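Local coordinates for putative Ribokinase II (PDB 3IQ0), which probably phosphorylates ribose or a related sugar with ATP, as a pfkB-family carbohydrate kinase that binds ATP and magnesium, at residues 194-198 with 199-203; 168-171 with 172-176; 45-49 with 50-54; 212-215 with 216-220. All coordinates share one frame; numbering follows the deposited sequence.

Interaction 1 of 4, residues 194-198 with 199-203. With ATP (adenosine-5'-triphosphate), chain G.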
loop_
_atom_site.group_PDB
_atom_site.type_symbol
_atom_site.label_atom_id
_atom_site.label_comp_id
_atom_site.label_asym_id
_atom_site.label_seq_id
_atom_site.Cartn_x
_atom_site.Cartn_y
_atom_site.Cartn_z
ATOM N N TYR B 194 2.866 -9.251 -31.584
ATOM C CA TYR B 194 1.824 -8.489 -30.902
ATOM C C TYR B 194 0.765 -9.447 -30.360
ATOM O O TYR B 194 0.222 -10.260 -31.108
ATOM C CB TYR B 194 1.191 -7.507 -31.892
ATOM C CG TYR B 194 0.378 -6.408 -31.250
ATOM C CD1 TYR B 194 0.840 -5.754 -30.105
ATOM C CD2 TYR B 194 -0.838 -6.003 -31.797
ATOM C CE1 TYR B 194 0.111 -4.726 -29.518
ATOM C CE2 TYR B 194 -1.580 -4.973 -31.215
ATOM C CZ TYR B 194 -1.098 -4.343 -30.076
ATOM O OH TYR B 194 -1.828 -3.349 -29.475
HETATM N N MSE B 195 0.460 -9.352 -29.067
HETATM C CA MSE B 195 -0.517 -10.255 -28.462
HETATM C C MSE B 195 -1.672 -9.560 -27.732
HETATM O O MSE B 195 -1.837 -9.690 -26.518
HETATM C CB MSE B 195 0.209 -11.216 -27.513
HETATM C CG MSE B 195 1.352 -11.972 -28.181
HETATM SE SE MSE B 195 2.285 -13.173 -26.972
HETATM C CE MSE B 195 3.540 -11.941 -26.270
ATOM N N PRO B 196 -2.506 -8.821 -28.476
ATOM C CA PRO B 196 -3.632 -8.121 -27.858
ATOM C C PRO B 196 -4.792 -9.056 -27.577
ATOM O O PRO B 196 -4.931 -10.094 -28.220
ATOM C CB PRO B 196 -4.003 -7.095 -28.916
ATOM C CG PRO B 196 -3.823 -7.888 -30.168
ATOM C CD PRO B 196 -2.484 -8.584 -29.931
ATOM N N SER B 197 -5.623 -8.693 -26.610
ATOM C CA SER B 197 -6.798 -9.495 -26.331
ATOM C C SER B 197 -7.851 -8.960 -27.296
ATOM O O SER B 197 -7.695 -7.874 -27.852
ATOM C CB SER B 197 -7.262 -9.302 -24.890
ATOM O OG SER B 197 -7.603 -7.956 -24.640
ATOM N N GLU B 198 -8.916 -9.723 -27.495
ATOM C CA GLU B 198 -9.991 -9.336 -28.400
ATOM C C GLU B 198 -10.423 -7.886 -28.195
ATOM O O GLU B 198 -10.598 -7.135 -29.158
ATOM C CB GLU B 198 -11.181 -10.275 -28.187
ATOM C CG GLU B 198 -12.170 -10.333 -29.326
ATOM C CD GLU B 198 -13.103 -11.524 -29.202
ATOM O OE1 GLU B 198 -13.800 -11.629 -28.168
ATOM O OE2 GLU B 198 -13.139 -12.358 -30.133
ATOM N N GLY B 199 -10.584 -7.493 -26.934
ATOM C CA GLY B 199 -11.013 -6.140 -26.624
ATOM C C GLY B 199 -9.937 -5.072 -26.646
ATOM O O GLY B 199 -10.213 -3.911 -26.338
ATOM N N GLU B 200 -8.716 -5.447 -27.016
ATOM C CA GLU B 200 -7.607 -4.497 -27.070
ATOM C C GLU B 200 -7.053 -4.348 -28.487
ATOM O O GLU B 200 -6.165 -3.540 -28.723
ATOM C CB GLU B 200 -6.470 -4.950 -26.140
ATOM C CG GLU B 200 -6.893 -5.301 -24.729
ATOM C CD GLU B 200 -5.748 -5.866 -23.897
ATOM O OE1 GLU B 200 -4.971 -6.689 -24.434
ATOM O OE2 GLU B 200 -5.630 -5.491 -22.710
ATOM N N VAL B 201 -7.580 -5.132 -29.421
ATOM C CA VAL B 201 -7.119 -5.107 -30.810
ATOM C C VAL B 201 -7.172 -3.751 -31.514
ATOM O O VAL B 201 -6.247 -3.388 -32.242
ATOM C CB VAL B 201 -7.909 -6.116 -31.672
ATOM C CG1 VAL B 201 -7.544 -5.951 -33.136
ATOM C CG2 VAL B 201 -7.603 -7.530 -31.221
ATOM N N LEU B 202 -8.249 -3.006 -31.301
ATOM C CA LEU B 202 -8.405 -1.712 -31.953
ATOM C C LEU B 202 -7.770 -0.543 -31.199
ATOM O O LEU B 202 -7.559 0.523 -31.772
ATOM C CB LEU B 202 -9.893 -1.428 -32.179
ATOM C CG LEU B 202 -10.690 -2.499 -32.932
ATOM C CD1 LEU B 202 -12.170 -2.162 -32.876
ATOM C CD2 LEU B 202 -10.215 -2.592 -34.375
ATOM N N LEU B 203 -7.449 -0.747 -29.927
ATOM C CA LEU B 203 -6.871 0.318 -29.110
ATOM C C LEU B 203 -5.756 1.116 -29.776
ATOM O O LEU B 203 -5.885 2.323 -29.963
ATOM C CB LEU B 203 -6.365 -0.248 -27.778
ATOM C CG LEU B 203 -7.373 -1.023 -26.915
ATOM C CD1 LEU B 203 -6.743 -1.342 -25.576
ATOM C CD2 LEU B 203 -8.646 -0.218 -26.716
HETATM P PG ATP G . -5.363 -9.899 -19.395
HETATM O O1G ATP G . -5.504 -10.529 -18.035
HETATM O O2G ATP G . -5.678 -8.426 -19.370
HETATM O O3G ATP G . -3.950 -10.107 -19.939
HETATM P PB ATP G . -6.448 -11.163 -21.836
HETATM O O1B ATP G . -7.701 -10.696 -22.513
HETATM O O2B ATP G . -5.110 -10.830 -22.397
HETATM O O3B ATP G . -6.449 -10.657 -20.307
HETATM P PA ATP G . -7.963 -13.586 -21.737
HETATM O O1A ATP G . -8.713 -13.434 -20.432
HETATM O O2A ATP G . -8.623 -13.276 -23.027
HETATM O O3A ATP G . -6.581 -12.727 -21.653
HETATM O "O5'" ATP G . -6.925 -15.020 -22.094
HETATM C "C5'" ATP G . -5.917 -15.926 -22.088
HETATM C "C4'" ATP G . -6.277 -16.991 -23.093
HETATM O "O4'" ATP G . -6.681 -17.903 -22.065
HETATM C "C3'" ATP G . -7.599 -16.939 -23.935
HETATM O "O3'" ATP G . -7.454 -16.438 -25.253
HETATM C "C2'" ATP G . -8.069 -18.323 -23.836
HETATM O "O2'" ATP G . -7.422 -19.150 -24.813
HETATM C "C1'" ATP G . -7.770 -18.724 -22.424
HETATM N N9 ATP G . -8.953 -18.443 -21.511
HETATM C C8 ATP G . -9.233 -17.321 -20.740
HETATM N N7 ATP G . -10.384 -17.446 -20.062
HETATM C C5 ATP G . -10.880 -18.646 -20.359
HETATM C C6 ATP G . -12.097 -19.454 -20.004
HETATM N N6 ATP G . -12.985 -18.941 -19.152
HETATM N N1 ATP G . -12.262 -20.739 -20.564
HETATM C C2 ATP G . -11.357 -21.315 -21.459
HETATM N N3 ATP G . -10.209 -20.610 -21.831
HETATM C C4 ATP G . -9.942 -19.314 -21.331
HETATM O O HOH W 1 -4.068 -2.538 -30.469
#

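Interaction 2 of 4, residues 168-171 with 172-176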
loop_
_atom_site.group_PDB
_atom_site.type_symbol
_atom_site.label_atom_id
_atom_site.label_comp_id
_atom_site.label_asym_id
_atom_site.label_seq_id
_atom_site.Cartn_x
_atom_site.Cartn_y
_atom_site.Cartn_z
ATOM N N PRO B 168 -0.554 -5.611 -25.024
ATOM C CA PRO B 168 -1.248 -4.373 -24.672
ATOM C C PRO B 168 -2.326 -4.485 -23.598
ATOM O O PRO B 168 -3.455 -4.051 -23.821
ATOM C CB PRO B 168 -1.831 -3.933 -26.008
ATOM C CG PRO B 168 -2.276 -5.243 -26.575
ATOM C CD PRO B 168 -1.075 -6.146 -26.297
ATOM N N ASN B 169 -1.984 -5.044 -22.441
ATOM C CA ASN B 169 -2.961 -5.188 -21.364
ATOM C C ASN B 169 -3.024 -3.885 -20.578
ATOM O O ASN B 169 -2.835 -3.867 -19.363
ATOM C CB ASN B 169 -2.572 -6.351 -20.439
ATOM C CG ASN B 169 -1.285 -6.093 -19.677
ATOM O OD1 ASN B 169 -0.336 -5.540 -20.218
ATOM N ND2 ASN B 169 -1.246 -6.510 -18.412
ATOM N N ILE B 170 -3.300 -2.797 -21.290
ATOM C CA ILE B 170 -3.366 -1.461 -20.697
ATOM C C ILE B 170 -4.729 -1.089 -20.132
ATOM O O ILE B 170 -5.738 -1.730 -20.419
ATOM C CB ILE B 170 -3.010 -0.369 -21.743
ATOM C CG1 ILE B 170 -1.666 -0.677 -22.398
ATOM C CG2 ILE B 170 -2.943 0.994 -21.084
ATOM C CD1 ILE B 170 -1.807 -1.374 -23.708
ATOM N N ARG B 171 -4.735 -0.047 -19.307
ATOM C CA ARG B 171 -5.962 0.492 -18.739
ATOM C C ARG B 171 -6.358 1.519 -19.793
ATOM O O ARG B 171 -5.616 2.474 -20.040
ATOM C CB ARG B 171 -5.684 1.206 -17.417
ATOM C CG ARG B 171 -5.146 0.317 -16.316
ATOM C CD ARG B 171 -4.735 1.154 -15.115
ATOM N NE ARG B 171 -5.876 1.798 -14.470
ATOM C CZ ARG B 171 -5.833 3.006 -13.916
ATOM N NH1 ARG B 171 -4.705 3.704 -13.930
ATOM N NH2 ARG B 171 -6.917 3.521 -13.352
ATOM N N LYS B 172 -7.509 1.308 -20.423
ATOM C CA LYS B 172 -7.991 2.198 -21.474
ATOM C C LYS B 172 -7.708 3.666 -21.171
ATOM O O LYS B 172 -7.465 4.450 -22.085
ATOM C CB LYS B 172 -9.495 1.992 -21.688
ATOM C CG LYS B 172 -9.938 0.529 -21.707
ATOM C CD LYS B 172 -9.258 -0.278 -22.796
ATOM C CE LYS B 172 -9.601 -1.764 -22.678
ATOM N NZ LYS B 172 -11.073 -2.019 -22.739
ATOM N N GLU B 173 -7.726 4.028 -19.889
ATOM C CA GLU B 173 -7.477 5.406 -19.460
ATOM C C GLU B 173 -6.176 6.002 -19.976
ATOM O O GLU B 173 -6.121 7.183 -20.315
ATOM C CB GLU B 173 -7.477 5.507 -17.930
ATOM C CG GLU B 173 -8.840 5.356 -17.277
ATOM C CD GLU B 173 -9.051 3.991 -16.650
ATOM O OE1 GLU B 173 -8.959 2.975 -17.367
ATOM O OE2 GLU B 173 -9.312 3.942 -15.427
HETATM N N MSE B 174 -5.125 5.192 -20.016
HETATM C CA MSE B 174 -3.819 5.649 -20.478
HETATM C C MSE B 174 -3.896 6.227 -21.898
HETATM O O MSE B 174 -3.098 7.086 -22.273
HETATM C CB MSE B 174 -2.825 4.480 -20.440
HETATM C CG MSE B 174 -1.488 4.788 -19.769
HETATM SE SE MSE B 174 -1.628 5.225 -17.876
HETATM C CE MSE B 174 -1.988 3.456 -17.185
ATOM N N LEU B 175 -4.864 5.756 -22.680
ATOM C CA LEU B 175 -5.027 6.214 -24.057
ATOM C C LEU B 175 -5.421 7.686 -24.186
ATOM O O LEU B 175 -5.352 8.256 -25.277
ATOM C CB LEU B 175 -6.056 5.343 -24.783
ATOM C CG LEU B 175 -5.689 3.869 -24.995
ATOM C CD1 LEU B 175 -6.847 3.136 -25.646
ATOM C CD2 LEU B 175 -4.443 3.773 -25.859
ATOM N N ASP B 176 -5.831 8.305 -23.083
ATOM C CA ASP B 176 -6.216 9.709 -23.130
ATOM C C ASP B 176 -5.109 10.628 -22.638
ATOM O O ASP B 176 -5.285 11.845 -22.566
ATOM C CB ASP B 176 -7.508 9.937 -22.339
ATOM C CG ASP B 176 -8.730 9.382 -23.059
ATOM O OD1 ASP B 176 -8.898 9.691 -24.260
ATOM O OD2 ASP B 176 -9.520 8.646 -22.429
#

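Interaction 3 of 4, residues 45-49 with 50-54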
loop_
_atom_site.group_PDB
_atom_site.type_symbol
_atom_site.label_atom_id
_atom_site.label_comp_id
_atom_site.label_asym_id
_atom_site.label_seq_id
_atom_site.Cartn_x
_atom_site.Cartn_y
_atom_site.Cartn_z
ATOM N N ASP B 45 6.887 -16.322 -14.816
ATOM C CA ASP B 45 6.811 -17.551 -14.026
ATOM C C ASP B 45 6.339 -18.688 -14.941
ATOM O O ASP B 45 6.796 -19.832 -14.820
ATOM C CB ASP B 45 5.842 -17.394 -12.859
ATOM C CG ASP B 45 5.980 -18.508 -11.839
ATOM O OD1 ASP B 45 7.099 -18.707 -11.331
ATOM O OD2 ASP B 45 4.971 -19.174 -11.537
ATOM N N GLN B 46 5.438 -18.377 -15.867
ATOM C CA GLN B 46 4.945 -19.405 -16.778
ATOM C C GLN B 46 6.075 -19.812 -17.714
ATOM O O GLN B 46 6.222 -20.986 -18.041
ATOM C CB GLN B 46 3.737 -18.897 -17.575
ATOM C CG GLN B 46 3.134 -19.921 -18.549
ATOM C CD GLN B 46 2.832 -21.252 -17.883
ATOM O OE1 GLN B 46 3.672 -22.164 -17.860
ATOM N NE2 GLN B 46 1.643 -21.370 -17.326
ATOM N N VAL B 47 6.890 -18.845 -18.130
ATOM C CA VAL B 47 8.010 -19.158 -19.005
ATOM C C VAL B 47 8.979 -20.122 -18.330
ATOM O O VAL B 47 9.362 -21.124 -18.923
ATOM C CB VAL B 47 8.799 -17.898 -19.409
ATOM C CG1 VAL B 47 10.071 -18.297 -20.115
ATOM C CG2 VAL B 47 7.945 -17.012 -20.312
ATOM N N THR B 48 9.379 -19.823 -17.097
ATOM C CA THR B 48 10.322 -20.698 -16.404
ATOM C C THR B 48 9.727 -22.053 -16.051
ATOM O O THR B 48 10.453 -23.036 -15.949
ATOM C CB THR B 48 10.868 -20.071 -15.105
ATOM O OG1 THR B 48 11.985 -20.844 -14.662
ATOM C CG2 THR B 48 9.799 -20.074 -13.990
ATOM N N ARG B 49 8.414 -22.116 -15.863
ATOM C CA ARG B 49 7.801 -23.388 -15.531
ATOM C C ARG B 49 7.780 -24.308 -16.744
ATOM O O ARG B 49 7.629 -25.518 -16.600
ATOM C CB ARG B 49 6.391 -23.182 -14.988
ATOM C CG ARG B 49 6.379 -22.485 -13.641
ATOM C CD ARG B 49 5.251 -23.011 -12.804
ATOM N NE ARG B 49 5.501 -24.384 -12.386
ATOM C CZ ARG B 49 4.548 -25.229 -12.014
ATOM N NH1 ARG B 49 3.284 -24.842 -12.019
ATOM N NH2 ARG B 49 4.860 -26.455 -11.622
ATOM N N LEU B 50 7.924 -23.731 -17.938
ATOM C CA LEU B 50 7.960 -24.525 -19.161
ATOM C C LEU B 50 9.412 -24.943 -19.463
ATOM O O LEU B 50 9.684 -25.623 -20.455
ATOM C CB LEU B 50 7.326 -23.746 -20.327
ATOM C CG LEU B 50 5.796 -23.625 -20.158
ATOM C CD1 LEU B 50 5.198 -22.701 -21.207
ATOM C CD2 LEU B 50 5.164 -25.027 -20.243
ATOM N N GLY B 51 10.332 -24.544 -18.582
ATOM C CA GLY B 51 11.735 -24.919 -18.716
ATOM C C GLY B 51 12.637 -23.998 -19.514
ATOM O O GLY B 51 13.806 -24.304 -19.751
ATOM N N VAL B 52 12.099 -22.862 -19.929
ATOM C CA VAL B 52 12.858 -21.912 -20.723
ATOM C C VAL B 52 13.573 -20.908 -19.823
ATOM O O VAL B 52 12.943 -20.205 -19.036
ATOM C CB VAL B 52 11.914 -21.180 -21.717
ATOM C CG1 VAL B 52 12.624 -20.012 -22.375
ATOM C CG2 VAL B 52 11.416 -22.166 -22.779
ATOM N N PRO B 53 14.911 -20.857 -19.903
ATOM C CA PRO B 53 15.689 -19.922 -19.082
ATOM C C PRO B 53 15.209 -18.498 -19.308
ATOM O O PRO B 53 15.004 -18.081 -20.452
ATOM C CB PRO B 53 17.133 -20.150 -19.545
ATOM C CG PRO B 53 17.003 -20.878 -20.852
ATOM C CD PRO B 53 15.798 -21.738 -20.680
ATOM N N CYS B 54 15.031 -17.760 -18.214
ATOM C CA CYS B 54 14.517 -16.392 -18.298
ATOM C C CYS B 54 14.916 -15.531 -17.103
ATOM O O CYS B 54 15.483 -16.025 -16.127
ATOM C CB CYS B 54 13.000 -16.449 -18.375
ATOM S SG CYS B 54 12.313 -17.431 -17.010
#

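Interaction 4 of 4, residues 212-215 with 216-220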
loop_
_atom_site.group_PDB
_atom_site.type_symbol
_atom_site.label_atom_id
_atom_site.label_comp_id
_atom_site.label_asym_id
_atom_site.label_seq_id
_atom_site.Cartn_x
_atom_site.Cartn_y
_atom_site.Cartn_z
ATOM N N ARG B 212 -9.051 -5.134 -40.411
ATOM C CA ARG B 212 -8.238 -4.007 -40.850
ATOM C C ARG B 212 -7.106 -3.703 -39.880
ATOM O O ARG B 212 -5.954 -3.543 -40.286
ATOM C CB ARG B 212 -9.112 -2.763 -41.015
ATOM C CG ARG B 212 -10.075 -2.839 -42.191
ATOM C CD ARG B 212 -9.323 -2.769 -43.504
ATOM N NE ARG B 212 -8.718 -1.455 -43.720
ATOM C CZ ARG B 212 -9.406 -0.348 -43.984
ATOM N NH1 ARG B 212 -10.729 -0.391 -44.066
ATOM N NH2 ARG B 212 -8.772 0.804 -44.171
ATOM N N ALA B 213 -7.443 -3.616 -38.597
ATOM C CA ALA B 213 -6.463 -3.320 -37.560
ATOM C C ALA B 213 -5.269 -4.262 -37.633
ATOM O O ALA B 213 -4.123 -3.820 -37.661
ATOM C CB ALA B 213 -7.116 -3.424 -36.193
ATOM N N ILE B 214 -5.556 -5.559 -37.664
ATOM C CA ILE B 214 -4.530 -6.591 -37.729
ATOM C C ILE B 214 -3.730 -6.530 -39.028
ATOM O O ILE B 214 -2.510 -6.707 -39.022
ATOM C CB ILE B 214 -5.164 -7.991 -37.595
ATOM C CG1 ILE B 214 -5.892 -8.099 -36.258
ATOM C CG2 ILE B 214 -4.090 -9.066 -37.716
ATOM C CD1 ILE B 214 -6.652 -9.388 -36.076
ATOM N N ALA B 215 -4.417 -6.285 -40.141
ATOM C CA ALA B 215 -3.738 -6.197 -41.430
ATOM C C ALA B 215 -2.799 -4.998 -41.398
ATOM O O ALA B 215 -1.788 -4.966 -42.101
ATOM C CB ALA B 215 -4.755 -6.044 -42.552
ATOM N N GLY B 216 -3.129 -4.023 -40.554
ATOM C CA GLY B 216 -2.305 -2.836 -40.436
ATOM C C GLY B 216 -1.037 -3.087 -39.644
ATOM O O GLY B 216 0.034 -2.604 -40.009
ATOM N N PHE B 217 -1.159 -3.835 -38.551
ATOM C CA PHE B 217 -0.009 -4.155 -37.704
ATOM C C PHE B 217 1.030 -4.909 -38.521
ATOM O O PHE B 217 2.222 -4.638 -38.425
ATOM C CB PHE B 217 -0.442 -5.029 -36.526
ATOM C CG PHE B 217 -1.459 -4.389 -35.623
ATOM C CD1 PHE B 217 -2.523 -5.138 -35.122
ATOM C CD2 PHE B 217 -1.345 -3.054 -35.249
ATOM C CE1 PHE B 217 -3.454 -4.559 -34.259
ATOM C CE2 PHE B 217 -2.271 -2.470 -34.389
ATOM C CZ PHE B 217 -3.326 -3.228 -33.895
ATOM N N LEU B 218 0.562 -5.862 -39.318
ATOM C CA LEU B 218 1.442 -6.660 -40.152
ATOM C C LEU B 218 2.103 -5.798 -41.229
ATOM O O LEU B 218 3.287 -5.968 -41.537
ATOM C CB LEU B 218 0.659 -7.807 -40.798
ATOM C CG LEU B 218 0.035 -8.830 -39.843
ATOM C CD1 LEU B 218 -0.812 -9.828 -40.625
ATOM C CD2 LEU B 218 1.139 -9.551 -39.073
ATOM N N GLU B 219 1.342 -4.880 -41.815
ATOM C CA GLU B 219 1.910 -4.012 -42.839
ATOM C C GLU B 219 2.994 -3.141 -42.220
ATOM O O GLU B 219 4.047 -2.923 -42.821
ATOM C CB GLU B 219 0.828 -3.123 -43.468
ATOM C CG GLU B 219 1.342 -1.750 -43.902
ATOM C CD GLU B 219 0.707 -1.247 -45.182
ATOM O OE1 GLU B 219 -0.527 -1.354 -45.323
ATOM O OE2 GLU B 219 1.447 -0.746 -46.055
ATOM N N GLU B 220 2.735 -2.653 -41.011
ATOM C CA GLU B 220 3.681 -1.793 -40.318
ATOM C C GLU B 220 4.990 -2.490 -39.962
ATOM O O GLU B 220 6.033 -1.845 -39.862
ATOM C CB GLU B 220 3.027 -1.214 -39.065
ATOM C CG GLU B 220 3.939 -0.342 -38.229
ATOM C CD GLU B 220 4.919 -1.149 -37.395
ATOM O OE1 GLU B 220 4.463 -1.966 -36.559
ATOM O OE2 GLU B 220 6.144 -0.959 -37.577
#

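Interaction 1 of 4, residues 194-198 with 199-203
Glu200 folds back on Ser197 and the two residues grip each other twice. Ser197 N donates to Glu200 OE1 at 3.0 Å, with an N-H...O angle of 159°. The hydrogen meets OE1 on its anti side, 24° out of the carboxylate plane. Glu200 N returns a bond of 2.8 Å to Ser197 O, reaching it from above the carbonyl plane. The carboxylate gets to Ser197 N because CG of Glu200 stands beside its own backbone N (chi1 -50°) and the chain then runs extended. The hydroxyl of Ser197 sits between its backbone N and carbonyl carbon, and its closeness to Glu200 in the model is doubtful. Next to this pair, Pro196 CG meets Val201 CG2 at 3.9 Å, the two side chains crossing obliquely. Pro196 CD also lies over one face of the Tyr194 ring, toward its rim. A water in the plane of that ring joins Tyr194 OH to Glu200 O, donating to the latter at 2.9 Å. Ser197 belongs to the ATP pocket, and its side chain is about 4 Å from a magnesium ion. The turn follows strand 193-194. Val201 rests on helix 210-220, Met195 on helix 258-271, and Glu200 touches Asp167 of strand 163-167.

Interaction 2 of 4, residues 168-171 with 172-176
Arg171 and Glu173 lean over the start of a short 3-10 turn and meet as opposite charges. Arg171 NH2 lies 3.2 Å from Glu173 OE2 in a salt bridge. The two side chains pass at a slant, with the guanidinium and carboxylate planes 63° apart. The oxygen stands well out of the guanidinium plane, so no N-H points at it. The arginine chain bends at chi3 (66°), which turns its end back toward the glutamate. The other carboxylate oxygen, Glu173 OE1, rests 3.7 Å from Arg171 CB.

Met174, present as selenomethionine, packs on Ile170: its CB lies 3.5 Å from Ile170 CG2. These two side chains cross at about a right angle. Ile170 CG2 is the branch set anti to the backbone N, while CG1 lies beside that N. Met174 bends at chi2 and chi3, and its terminal CE reaches Arg171 CD at 4.1 Å. Thus the aliphatic part of the arginine touches the methionine while its charged end pairs with the glutamate.

The backbone closes the turn. Met174 N donates to Arg171 O at 2.8 Å, and Leu175 N and Asp176 N continue the i to i-3 pattern of a 3-10 helix. The segment runs between strand 163-167 and helix 178-189, and its Asn169 belongs to the ATP pocket. Ile170 also touches Leu184, and Met174 touches Met180, both on helix 178-189.

The chemistry divides between an apolar and a charged part. Ile170 and Met174 are buried, whereas Arg171 and Glu173 are exposed. Their attraction is electrostatic without a directed hydrogen bond, so it probably sets the rotation of the guanidinium only loosely.

Interaction 3 of 4, residues 45-49 with 50-54
Leu50 lays its branched end over the backbone carbonyl of Gln46, one turn back on the helix. Leu50 CG is 3.4 Å from Gln46 O. This overlap follows from chi1 of -71°, which sets CG of Leu50 beside its backbone N. Leu50 N donates to Val47 O at 3.1 Å from well above the carbonyl plane, and makes a weak second bond to Gln46 O. Gly51 N bonds to Thr48 O at 3.0 Å, and Val52 N makes a weak bond to Val47 O. Val47 CG1, anti to its backbone N, meets Val52 CB at 3.8 Å and Cys54 CB at 3.9 Å. This branch therefore bridges the helix end and the chain leaving it. Cys54 SG comes to 3.6 Å from Thr48 CB. The Thr48 hydroxyl has its own partner, Asp76 O.

Leu50 and Val52 also touch helix 258-271, while Val52 and Cys54 reach Val6 of strand 5-9. Gly51 has a positive phi of 90°, where a CB would jam against the preceding carbonyl oxygen. The bonds back into the last turn make this a Schellman motif. It ends helix 39-49 and turns the chain into strand 54-61 of the ribokinase-type central sheet.

Interaction 4 of 4, residues 212-215 with 216-220
A chi1 of -61° sets CG of Phe217 beside its own backbone N, and the ring then lies back over the carbonyl of Ala213. Chi2 of 139° turns one face of the ring to Ala213 O, which sits 3.2 Å above the ring plane toward the rim. Ring atom CE1 of Phe217 also lies 4.3 Å from Ala213 CB. The same oxygen accepts Phe217 N at 3.1 Å, in the carbonyl plane, and a weak bond from Gly216 N. It is thus held by the backbone and covered by the ring.

Leu218 uses a similar first torsion, -62°. Its CG comes to 3.4 Å from Ile214 O, and its CD1 lies 4.4 Å from Ile214 CG2. Leu218 N binds Ile214 O at 3.2 Å, nearly straight at the hydrogen. Gly216 N and Glu219 N make the matching bonds to Arg212 O and Ala215 O.

Phe217 meets Tyr194 edge-to-face and touches Leu188 of helix 178-189. Ile214, Phe217 and Leu218 face Val225 of strand 224-228. This is a regular alpha-helix with i to i+4 bonding and an apolar side turned to the sheet. It is the helix of the beta-alpha-beta unit formed by strand 193-194, helix 210-220 and strand 224-228.

Overall arrangement
Interaction 1 touches both interaction 2 and interaction 4. Its centre lies about 11 Å from that of interaction 2 and about 12 Å from that of interaction 4. Toward interaction 2, Pro196 CA packs on Pro168 CG at 3.4 Å. Toward interaction 4, Leu202 CD2 meets Ala213 CB at 3.7 Å. Interactions 2 and 4 do not touch, with nearest atoms about 8 Å apart. Ser197 of interaction 1 and Asn169 of interaction 2 both belong to the ATP pocket. Interaction 4 lies farther back, with the Ile214 side chain about 13 Å from ATP. Interaction 3 lies across the chain's centre from interactions 1 and 2, and its Gln46 side chain is about 10 Å from ATP.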